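Local atomic coordinates of amyloid-like protein 1 (Homo sapiens, PDB entry 4RDA), a protein that binds heparin and heparan sulfate through its helical E2 domain and belongs to the amyloid precursor protein family. Residues R27-L32 with G82-L87; H141-Y146 with T166-I171. All coordinates share one frame; numbering follows the deposited sequence.

How the interactions relate
Interaction 1 joins helix 21-53 to helix 59-114, and interaction 2 joins helix 121-152 to helix 161-179. The pairs share no helix, though helices 59-114 and 121-152 follow each other in the chain. Their centres are about 26 Å apart. Both are antiparallel helix pairs with a face toward the bound heparin. Interaction 1 is partly buried, and its own contact residues Lys29 and Arg84 bind a sulfate. Interaction 2 is buried and smaller. Its threonine, histidine and leucines meet between the helices, while His141, Arg144 and His145 meet the sugars from another side of helix 121-152. The second subunit approaches both contacts.

Interaction 1 (R27-L32 with G82-L87); sequences RAKMDL and GERQRL. With UAP (4-deoxy-2-O-sulfo-alpha-L-threo-hex-4-enopyranuronic acid), chain C.
Lys29 lies across from Leu87, with their CA atoms 7.5 Å apart, and Leu32 faces Glu83 about one turn away. The two segments run antiparallel at 175°, and their axes are 11.2 Å apart at closest approach. They belong to helix 21-53 and helix 59-114, which pair lengthwise in the antiparallel coiled coil of the E2 domain. Leu87 points into the interface. Its CD1 meets Ala28 CB, and its CD2 rests 3.7 Å from Lys29 CB. Leu32 packs against the carboxylate of Glu83, with Leu32 CD2 3.6 Å from Glu83 OE1. That oxygen also forms a salt bridge with Arg36, so the charge has a mate beside its apolar neighbour.

On the sugar-facing side, Lys29 and Arg84 reach for the 2-O-sulfate of the unsaturated uronic acid UAP. The Lys29 chain bends at chi3 (96°) and again at chi4, which brings NZ to the sulfate. The bond from Lys29 NZ to UAP O2S, at 2.9 Å, is weak. Lys29 CD lies 4.0 Å above the plane of the Arg84 guanidinium, toward its rim. Both cationic ends turn to the same sulfate, whose negative charge probably offsets their like charges. Cutting Lys29 back to an alanine is likely to take this donor from UAP O2S and uncover part of the Arg84 guanidinium face. His148 and His148 of the second subunit also bind UAP, which places this sugar between the subunits. Ala151 of the second subunit packs on Arg84. The guanidinium turns its edge to the sulfate, and UAP O1S lies near its plane. Arg84 NH2 makes a weak bond to UAP O1S, whereas Arg84 NH1 makes the shorter one, 3.0 Å long with an N-H...O angle of 147°.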
ATOM      1  N   ARG A  27     -11.756   4.109   2.160  1.00 52.91           N
ATOM      2  CA  ARG A  27     -12.512   5.327   1.963  1.00 50.08           C
ATOM      3  C   ARG A  27     -12.062   6.404   2.967  1.00 50.55           C
ATOM      4  O   ARG A  27     -11.931   7.574   2.604  1.00 48.42           O
ATOM      5  CB  ARG A  27     -14.008   5.041   2.083  1.00 50.06           C
ATOM      6  CG  ARG A  27     -14.904   6.239   1.753  1.00 58.18           C
ATOM      7  CD  ARG A  27     -14.959   6.522   0.251  1.00 61.42           C
ATOM      8  N   ALA A  28     -11.812   6.004   4.214  1.00 49.41           N
ATOM      9  CA  ALA A  28     -11.332   6.945   5.227  1.00 49.67           C
ATOM     10  C   ALA A  28      -9.904   7.411   4.915  1.00 52.45           C
ATOM     11  O   ALA A  28      -9.583   8.587   5.091  1.00 57.38           O
ATOM     12  CB  ALA A  28     -11.396   6.328   6.603  1.00 48.19           C
ATOM     13  N   LYS A  29      -9.063   6.489   4.451  1.00 48.38           N
ATOM     14  CA  LYS A  29      -7.701   6.798   4.033  1.00 48.51           C
ATOM     15  C   LYS A  29      -7.732   7.815   2.901  1.00 51.06           C
ATOM     16  O   LYS A  29      -6.958   8.769   2.874  1.00 51.66           O
ATOM     17  CB  LYS A  29      -6.981   5.527   3.585  1.00 49.62           C
ATOM     18  CG  LYS A  29      -5.456   5.579   3.599  1.00 50.26           C
ATOM     19  CD  LYS A  29      -4.853   4.163   3.488  1.00 54.86           C
ATOM     20  CE  LYS A  29      -4.475   3.770   2.034  1.00 87.28           C
ATOM     21  NZ  LYS A  29      -3.179   4.407   1.554  1.00 85.13           N
ATOM     22  N   MET A  30      -8.651   7.605   1.972  1.00 51.88           N
ATOM     23  CA  MET A  30      -8.769   8.463   0.813  1.00 52.34           C
ATOM     24  C   MET A  30      -9.254   9.853   1.214  1.00 57.20           C
ATOM     25  O   MET A  30      -8.796  10.860   0.667  1.00 59.74           O
ATOM     26  CB  MET A  30      -9.713   7.835  -0.216  1.00 52.84           C
ATOM     27  CG  MET A  30      -9.718   8.517  -1.591  1.00 57.62           C
ATOM     28  SD  MET A  30      -8.079   8.692  -2.368  1.00105.57           S
ATOM     29  N   ASP A  31     -10.166   9.905   2.181  1.00 56.65           N
ATOM     30  CA  ASP A  31     -10.713  11.168   2.631  1.00 59.04           C
ATOM     31  C   ASP A  31      -9.662  12.023   3.336  1.00 60.06           C
ATOM     32  O   ASP A  31      -9.598  13.237   3.123  1.00 60.72           O
ATOM     33  CB  ASP A  31     -11.909  10.933   3.547  1.00 63.08           C
ATOM     34  CG  ASP A  31     -13.152  10.524   2.777  1.00 69.63           C
ATOM     35  OD1 ASP A  31     -13.048  10.317   1.548  1.00 71.66           O
ATOM     36  OD2 ASP A  31     -14.228  10.396   3.399  1.00 73.30           O
ATOM     37  N   LEU A  32      -8.843  11.394   4.172  1.00 58.77           N
ATOM     38  CA  LEU A  32      -7.765  12.109   4.843  1.00 59.78           C
ATOM     39  C   LEU A  32      -6.741  12.598   3.830  1.00 57.78           C
ATOM     40  O   LEU A  32      -6.251  13.714   3.921  1.00 57.06           O
ATOM     41  CB  LEU A  32      -7.106  11.214   5.884  1.00 60.63           C
ATOM     42  CG  LEU A  32      -8.071  10.869   7.012  1.00 62.61           C
ATOM     43  CD1 LEU A  32      -7.440   9.870   7.953  1.00 63.24           C
ATOM     44  CD2 LEU A  32      -8.478  12.143   7.752  1.00 61.46           C
ATOM     45  N   GLY A  82       0.480  11.257  12.278  1.00 46.55           N
ATOM     46  CA  GLY A  82      -0.244  10.858  13.473  1.00 45.23           C
ATOM     47  C   GLY A  82      -1.598  10.251  13.139  1.00 49.56           C
ATOM     48  O   GLY A  82      -2.013   9.270  13.747  1.00 54.20           O
ATOM     49  N   GLU A  83      -2.286  10.854  12.177  1.00 48.92           N
ATOM     50  CA  GLU A  83      -3.561  10.391  11.667  1.00 51.52           C
ATOM     51  C   GLU A  83      -3.439   8.991  11.082  1.00 55.07           C
ATOM     52  O   GLU A  83      -4.247   8.101  11.364  1.00 52.68           O
ATOM     53  CB  GLU A  83      -4.047  11.331  10.580  1.00 55.44           C
ATOM     54  CG  GLU A  83      -5.256  12.145  10.884  1.00 61.72           C
ATOM     55  CD  GLU A  83      -5.582  13.063   9.716  1.00 67.89           C
ATOM     56  OE1 GLU A  83      -6.370  14.021   9.910  1.00 71.50           O
ATOM     57  OE2 GLU A  83      -5.026  12.839   8.606  1.00 65.44           O
ATOM     58  N   ARG A  84      -2.432   8.842  10.225  1.00 53.05           N
ATOM     59  CA  ARG A  84      -2.112   7.594   9.567  1.00 50.26           C
ATOM     60  C   ARG A  84      -1.911   6.467  10.580  1.00 50.33           C
ATOM     61  O   ARG A  84      -2.501   5.406  10.420  1.00 54.08           O
ATOM     62  CB  ARG A  84      -0.868   7.785   8.691  1.00 50.72           C
ATOM     63  CG  ARG A  84      -0.293   6.517   8.090  1.00 56.91           C
ATOM     64  CD  ARG A  84      -1.356   5.722   7.341  1.00 65.46           C
ATOM     65  NE  ARG A  84      -1.897   6.450   6.195  1.00 70.88           N
ATOM     66  CZ  ARG A  84      -1.483   6.278   4.942  1.00 72.47           C
ATOM     67  NH1 ARG A  84      -0.518   5.400   4.674  1.00 70.56           N
ATOM     68  NH2 ARG A  84      -2.035   6.987   3.958  1.00 74.08           N
ATOM     69  N   GLN A  85      -1.102   6.694  11.616  1.00 49.45           N
ATOM     70  CA  GLN A  85      -0.869   5.683  12.646  1.00 53.90           C
ATOM     71  C   GLN A  85      -2.154   5.249  13.290  1.00 54.57           C
ATOM     72  O   GLN A  85      -2.358   4.081  13.544  1.00 61.37           O
ATOM     73  CB  GLN A  85       0.046   6.186  13.749  1.00 63.83           C
ATOM     74  CG  GLN A  85       1.496   6.357  13.382  1.00 75.39           C
ATOM     75  CD  GLN A  85       2.345   6.619  14.610  1.00 83.70           C
ATOM     76  OE1 GLN A  85       2.283   5.858  15.583  1.00 87.36           O
ATOM     77  NE2 GLN A  85       3.121   7.708  14.590  1.00 85.08           N
ATOM     78  N   ARG A  86      -3.010   6.210  13.572  1.00 52.59           N
ATOM     79  CA  ARG A  86      -4.282   5.941  14.215  1.00 52.82           C
ATOM     80  C   ARG A  86      -5.199   5.130  13.305  1.00 49.73           C
ATOM     81  O   ARG A  86      -5.876   4.211  13.759  1.00 57.78           O
ATOM     82  CB  ARG A  86      -4.921   7.266  14.616  1.00 60.26           C
ATOM     83  CG  ARG A  86      -6.321   7.209  15.178  1.00 68.65           C
ATOM     84  CD  ARG A  86      -6.663   8.596  15.776  1.00 76.75           C
ATOM     85  NE  ARG A  86      -8.075   8.957  15.660  1.00 79.49           N
ATOM     86  CZ  ARG A  86      -9.047   8.378  16.357  1.00 80.84           C
ATOM     87  NH1 ARG A  86      -8.758   7.407  17.216  1.00 81.95           N
ATOM     88  NH2 ARG A  86     -10.308   8.766  16.195  1.00 81.26           N
ATOM     89  N   LEU A  87      -5.201   5.452  12.021  1.00 43.82           N
ATOM     90  CA  LEU A  87      -6.054   4.785  11.055  1.00 48.91           C
ATOM     91  C   LEU A  87      -5.572   3.353  10.846  1.00 54.20           C
ATOM     92  O   LEU A  87      -6.354   2.404  10.769  1.00 56.62           O
ATOM     93  CB  LEU A  87      -6.060   5.531   9.729  1.00 50.82           C
ATOM     94  CG  LEU A  87      -7.104   5.110   8.697  1.00 53.11           C
ATOM     95  CD1 LEU A  87      -8.445   5.746   9.032  1.00 54.30           C
ATOM     96  CD2 LEU A  87      -6.658   5.519   7.304  1.00 54.05           C
TER
HETATM   97  S   UAP C   5      -0.191   3.395   1.441  0.84 78.20           S
HETATM   98  C1  UAP C   5      -0.069   0.129   2.871  1.00 79.04           C
HETATM   99  C2  UAP C   5      -0.953   1.411   2.854  1.00 83.84           C
HETATM  100  O2  UAP C   5      -0.140   2.645   2.702  1.00 80.43           O
HETATM  101  C3  UAP C   5      -1.676   1.509   4.203  1.00 74.38           C
HETATM  102  O3  UAP C   5      -2.956   0.888   4.136  1.00 73.93           O
HETATM  103  C4  UAP C   5      -0.822   1.033   5.380  1.00 74.31           C
HETATM  104  C5  UAP C   5       0.388   0.451   5.228  1.00 78.50           C
HETATM  105  O5  UAP C   5       0.904   0.223   3.930  1.00 77.61           O
HETATM  106  C6  UAP C   5       1.318   0.056   6.346  1.00 78.77           C
HETATM  107  O1S UAP C   5      -0.725   4.725   1.729  0.84 79.79           O
HETATM  108  O2S UAP C   5      -1.071   2.780   0.455  0.84 78.20           O
HETATM  109  O3S UAP C   5       1.178   3.450   0.921  0.84 79.92           O
HETATM  110  O6B UAP C   5       2.291  -0.682   6.120  1.00 79.39           O
HETATM  111  O6A UAP C   5       1.123   0.474   7.509  1.00 77.66           O

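Interaction 2 (H141-Y146 with T166-I171); sequences HTLRHY and THLQVI. With SGN (2-deoxy-6-O-sulfo-2-(sulfoamino)-alpha-D-glucopyranose), chain B; IDS (2-O-sulfo-alpha-L-idopyranuronic acid), chain D.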
ATOM      1  N   HIS A 141      -1.738 -14.300   6.796  1.00 49.94           N
ATOM      2  CA  HIS A 141      -1.720 -12.946   7.313  1.00 46.03           C
ATOM      3  C   HIS A 141      -0.494 -12.710   8.191  1.00 46.97           C
ATOM      4  O   HIS A 141       0.063 -11.618   8.217  1.00 50.11           O
ATOM      5  CB  HIS A 141      -2.991 -12.662   8.104  1.00 47.78           C
ATOM      6  CG  HIS A 141      -3.145 -11.225   8.483  1.00 56.76           C
ATOM      7  ND1 HIS A 141      -2.645 -10.704   9.656  1.00 60.44           N
ATOM      8  CD2 HIS A 141      -3.722 -10.190   7.829  1.00 58.49           C
ATOM      9  CE1 HIS A 141      -2.914  -9.414   9.717  1.00 57.50           C
ATOM     10  NE2 HIS A 141      -3.570  -9.079   8.620  1.00 58.71           N
ATOM     11  N   THR A 142      -0.060 -13.735   8.908  1.00 47.38           N
ATOM     12  CA  THR A 142       1.103 -13.597   9.783  1.00 47.94           C
ATOM     13  C   THR A 142       2.383 -13.486   8.969  1.00 46.71           C
ATOM     14  O   THR A 142       3.266 -12.705   9.295  1.00 50.42           O
ATOM     15  CB  THR A 142       1.224 -14.772  10.751  1.00 47.07           C
ATOM     16  OG1 THR A 142       0.035 -14.844  11.532  1.00 48.53           O
ATOM     17  CG2 THR A 142       2.395 -14.581  11.670  1.00 47.23           C
ATOM     18  N   LEU A 143       2.473 -14.274   7.909  1.00 44.93           N
ATOM     19  CA  LEU A 143       3.618 -14.230   7.010  1.00 48.23           C
ATOM     20  C   LEU A 143       3.654 -12.937   6.190  1.00 51.55           C
ATOM     21  O   LEU A 143       4.705 -12.321   6.045  1.00 52.40           O
ATOM     22  CB  LEU A 143       3.596 -15.431   6.071  1.00 47.43           C
ATOM     23  CG  LEU A 143       3.947 -16.791   6.656  1.00 47.00           C
ATOM     24  CD1 LEU A 143       3.760 -17.849   5.584  1.00 46.96           C
ATOM     25  CD2 LEU A 143       5.378 -16.808   7.165  1.00 46.88           C
ATOM     26  N   ARG A 144       2.500 -12.533   5.658  1.00 52.69           N
ATOM     27  CA  ARG A 144       2.420 -11.386   4.749  1.00 51.87           C
ATOM     28  C   ARG A 144       2.692 -10.062   5.448  1.00 51.30           C
ATOM     29  O   ARG A 144       3.388  -9.198   4.914  1.00 53.57           O
ATOM     30  CB  ARG A 144       1.051 -11.329   4.072  1.00 54.77           C
ATOM     31  CG  ARG A 144       0.964 -10.261   3.006  1.00 59.26           C
ATOM     32  CD  ARG A 144      -0.439 -10.124   2.438  1.00 61.70           C
ATOM     33  NE  ARG A 144      -0.835 -11.313   1.704  1.00 66.61           N
ATOM     34  CZ  ARG A 144      -1.767 -12.177   2.110  1.00 70.07           C
ATOM     35  NH1 ARG A 144      -2.432 -11.975   3.254  1.00 68.76           N
ATOM     36  NH2 ARG A 144      -2.040 -13.241   1.358  1.00 68.41           N
ATOM     37  N   HIS A 145       2.147  -9.905   6.644  1.00 50.42           N
ATOM     38  CA  HIS A 145       2.403  -8.709   7.415  1.00 49.26           C
ATOM     39  C   HIS A 145       3.887  -8.630   7.772  1.00 50.75           C
ATOM     40  O   HIS A 145       4.478  -7.547   7.769  1.00 52.16           O
ATOM     41  CB  HIS A 145       1.531  -8.675   8.675  1.00 49.40           C
ATOM     42  CG  HIS A 145       1.772  -7.477   9.541  1.00 51.22           C
ATOM     43  ND1 HIS A 145       1.532  -6.184   9.111  1.00 52.62           N
ATOM     44  CD2 HIS A 145       2.254  -7.372  10.802  1.00 49.85           C
ATOM     45  CE1 HIS A 145       1.841  -5.338  10.076  1.00 50.86           C
ATOM     46  NE2 HIS A 145       2.280  -6.032  11.116  1.00 52.71           N
ATOM     47  N   TYR A 146       4.489  -9.772   8.093  1.00 49.95           N
ATOM     48  CA  TYR A 146       5.919  -9.800   8.384  1.00 48.95           C
ATOM     49  C   TYR A 146       6.700  -9.414   7.130  1.00 50.74           C
ATOM     50  O   TYR A 146       7.648  -8.640   7.188  1.00 52.24           O
ATOM     51  CB  TYR A 146       6.352 -11.180   8.883  1.00 48.45           C
ATOM     52  CG  TYR A 146       7.855 -11.337   9.035  1.00 47.72           C
ATOM     53  CD1 TYR A 146       8.607 -10.402   9.753  1.00 47.59           C
ATOM     54  CD2 TYR A 146       8.520 -12.414   8.468  1.00 44.86           C
ATOM     55  CE1 TYR A 146       9.975 -10.538   9.892  1.00 47.55           C
ATOM     56  CE2 TYR A 146       9.891 -12.560   8.606  1.00 45.94           C
ATOM     57  CZ  TYR A 146      10.611 -11.620   9.316  1.00 48.67           C
ATOM     58  OH  TYR A 146      11.970 -11.763   9.449  1.00 52.14           O
ATOM     59  N   THR A 166       7.063 -17.565  16.827  1.00 53.14           N
ATOM     60  CA  THR A 166       6.230 -18.147  17.868  1.00 52.68           C
ATOM     61  C   THR A 166       4.790 -18.335  17.419  1.00 55.46           C
ATOM     62  O   THR A 166       4.169 -19.379  17.667  1.00 56.92           O
ATOM     63  CB  THR A 166       6.246 -17.269  19.128  1.00 49.12           C
ATOM     64  OG1 THR A 166       7.540 -17.350  19.731  1.00 54.61           O
ATOM     65  CG2 THR A 166       5.205 -17.722  20.130  1.00 42.84           C
ATOM     66  N   HIS A 167       4.263 -17.310  16.763  1.00 53.38           N
ATOM     67  CA  HIS A 167       2.872 -17.298  16.340  1.00 49.10           C
ATOM     68  C   HIS A 167       2.587 -18.435  15.340  1.00 46.63           C
ATOM     69  O   HIS A 167       1.550 -19.080  15.418  1.00 45.69           O
ATOM     70  CB  HIS A 167       2.524 -15.930  15.744  1.00 44.78           C
ATOM     71  CG  HIS A 167       1.064 -15.737  15.473  1.00 48.79           C
ATOM     72  ND1 HIS A 167       0.538 -14.539  15.031  1.00 51.17           N
ATOM     73  CD2 HIS A 167       0.017 -16.589  15.582  1.00 49.27           C
ATOM     74  CE1 HIS A 167      -0.770 -14.664  14.881  1.00 49.68           C
ATOM     75  NE2 HIS A 167      -1.109 -15.901  15.196  1.00 50.27           N
ATOM     76  N   LEU A 168       3.514 -18.686  14.421  1.00 43.48           N
ATOM     77  CA  LEU A 168       3.326 -19.724  13.430  1.00 45.19           C
ATOM     78  C   LEU A 168       3.293 -21.115  14.106  1.00 51.06           C
ATOM     79  O   LEU A 168       2.475 -21.960  13.735  1.00 48.63           O
ATOM     80  CB  LEU A 168       4.421 -19.652  12.348  1.00 43.09           C
ATOM     81  CG  LEU A 168       4.407 -18.384  11.474  1.00 43.71           C
ATOM     82  CD1 LEU A 168       5.689 -18.217  10.674  1.00 43.09           C
ATOM     83  CD2 LEU A 168       3.194 -18.334  10.548  1.00 41.87           C
ATOM     84  N   GLN A 169       4.152 -21.340  15.107  1.00 53.65           N
ATOM     85  CA  GLN A 169       4.136 -22.605  15.852  1.00 51.15           C
ATOM     86  C   GLN A 169       2.824 -22.753  16.597  1.00 47.99           C
ATOM     87  O   GLN A 169       2.230 -23.826  16.611  1.00 49.40           O
ATOM     88  CB  GLN A 169       5.316 -22.700  16.829  1.00 54.49           C
ATOM     89  CG  GLN A 169       6.650 -22.973  16.148  1.00 62.19           C
ATOM     90  CD  GLN A 169       7.839 -22.926  17.103  1.00 72.36           C
ATOM     91  OE1 GLN A 169       8.422 -23.959  17.442  1.00 77.45           O
ATOM     92  NE2 GLN A 169       8.219 -21.721  17.524  1.00 73.60           N
ATOM     93  N   VAL A 170       2.361 -21.666  17.204  1.00 45.10           N
ATOM     94  CA  VAL A 170       1.072 -21.663  17.886  1.00 45.08           C
ATOM     95  C   VAL A 170      -0.062 -22.131  16.972  1.00 48.04           C
ATOM     96  O   VAL A 170      -0.835 -23.000  17.352  1.00 51.67           O
ATOM     97  CB  VAL A 170       0.742 -20.262  18.432  1.00 45.17           C
ATOM     98  CG1 VAL A 170      -0.735 -20.158  18.829  1.00 41.58           C
ATOM     99  CG2 VAL A 170       1.640 -19.948  19.617  1.00 46.42           C
ATOM    100  N   ILE A 171      -0.141 -21.567  15.766  1.00 48.34           N
ATOM    101  CA  ILE A 171      -1.200 -21.899  14.815  1.00 46.78           C
ATOM    102  C   ILE A 171      -1.142 -23.372  14.450  1.00 46.30           C
ATOM    103  O   ILE A 171      -2.157 -24.065  14.413  1.00 48.70           O
ATOM    104  CB  ILE A 171      -1.103 -21.049  13.514  1.00 37.29           C
ATOM    105  CG1 ILE A 171      -1.279 -19.551  13.822  1.00 37.12           C
ATOM    106  CG2 ILE A 171      -2.155 -21.503  12.495  1.00 33.39           C
ATOM    107  CD1 ILE A 171      -1.047 -18.663  12.611  1.00 35.51           C
TER
HETATM  108  C1  SGN B   4      -0.957  -5.192   2.501  1.00 85.86           C
HETATM  109  C2  SGN B   4      -0.643  -4.672   3.916  1.00 83.49           C
HETATM  110  C3  SGN B   4      -1.099  -3.207   4.057  1.00 84.55           C
HETATM  111  C4  SGN B   4      -0.420  -2.336   2.975  1.00 84.64           C
HETATM  112  C5  SGN B   4      -0.787  -2.935   1.607  1.00 84.83           C
HETATM  113  C6  SGN B   4      -0.285  -2.149   0.383  1.00 88.14           C
HETATM  114  N2  SGN B   4      -1.289  -5.510   4.911  1.00 79.06           N
HETATM  115  O3  SGN B   4      -0.826  -2.707   5.361  1.00 76.38           O
HETATM  116  O4  SGN B   4      -0.944  -1.015   3.054  1.00 82.98           O
HETATM  117  O5  SGN B   4      -0.352  -4.325   1.508  1.00 85.18           O
HETATM  118  O6  SGN B   4       0.932  -2.732  -0.185  1.00 96.16           O
HETATM  119  S1  SGN B   4      -0.395  -6.656   5.668  0.84 78.63           S
HETATM  120  O1S SGN B   4      -1.220  -7.361   6.658  0.84 80.25           O
HETATM  121  O2S SGN B   4       0.107  -7.607   4.671  0.84 80.24           O
HETATM  122  O3S SGN B   4       0.732  -6.038   6.371  0.84 78.49           O
HETATM  123  S2  SGN B   4       2.141  -1.893  -0.310  0.84 82.19           S
HETATM  124  O4S SGN B   4       3.115  -2.651  -1.099  0.84 83.86           O
HETATM  125  O5S SGN B   4       1.811  -0.621  -0.966  0.84 82.37           O
HETATM  126  O6S SGN B   4       2.734  -1.615   0.987  0.84 81.44           O
HETATM  127  C1  IDS D   3      -5.677  -6.653   2.283  1.00 89.61           C
HETATM  128  C2  IDS D   3      -4.597  -7.368   3.097  1.00 91.34           C
HETATM  129  C3  IDS D   3      -3.291  -7.613   2.340  1.00 91.34           C
HETATM  130  C4  IDS D   3      -2.858  -6.398   1.500  1.00 90.76           C
HETATM  131  C5  IDS D   3      -4.060  -5.929   0.681  1.00 90.89           C
HETATM  132  C6  IDS D   3      -3.712  -4.713  -0.171  1.00 93.74           C
HETATM  133  O2  IDS D   3      -4.351  -6.626   4.327  1.00 96.16           O
HETATM  134  O3  IDS D   3      -3.467  -8.728   1.488  1.00 93.34           O
HETATM  135  O4  IDS D   3      -2.393  -5.341   2.341  1.00 88.07           O
HETATM  136  O5  IDS D   3      -5.135  -5.547   1.560  1.00 88.77           O
HETATM  137  O6A IDS D   3      -4.184  -3.604   0.164  1.00 93.03           O
HETATM  138  O6B IDS D   3      -2.981  -4.880  -1.175  1.00 96.91           O
HETATM  139  S   IDS D   3      -4.994  -7.085   5.570  0.84 99.55           S
HETATM  140  O1S IDS D   3      -4.033  -7.019   6.689  0.84100.35           O
HETATM  141  O2S IDS D   3      -5.534  -8.462   5.430  0.84100.78           O
HETATM  142  O3S IDS D   3      -6.082  -6.128   5.826  0.84 99.11           O
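Thr142 OG1 sits over one face of the His167 ring, 3.3 Å above its plane and offset toward the rim. The atom it comes closest to is His167 CE1. The two polar groups touch without bonding to each other, and each is held by Glu138: Thr142 OG1 by the backbone O, and His167 NE2 by OE2. This is packing between antiparallel helices of the E2 helical bundle, helix 121-152 and helix 161-179; the axes of segments 141-146 and 166-171 come within 10.6 Å, at 168°.

Two more rings, on helix 121-152, turn their edges to heparin. His141 NE2 donates to O1S of the iduronate IDS at 2.9 Å, with a bent angle of 135°. His145 ND1 donates to O3S of the glucosamine SGN at 2.9 Å, and this bond is straighter, at 160°. The SGN is also bonded to Lys29 of the second subunit, so the sugar is gripped from both copies. Arg144 passes alongside both sugars. Its CG is 3.2 Å from SGN O2S, and IDS O3 lies over one face of its guanidinium. Arg144 NE forms a salt bridge with Glu33 of the second subunit.

The rest of the interhelical contact is largely apolar. Ile171 CD1 comes near Thr142 OG1. Thr142 CG2, anti to the backbone N, extends toward Leu168 and lies 4.0 Å from its CD2. Leu143 and Leu168 cross at about a right angle, with Leu143 CD2 3.8 Å from Leu168 CD1.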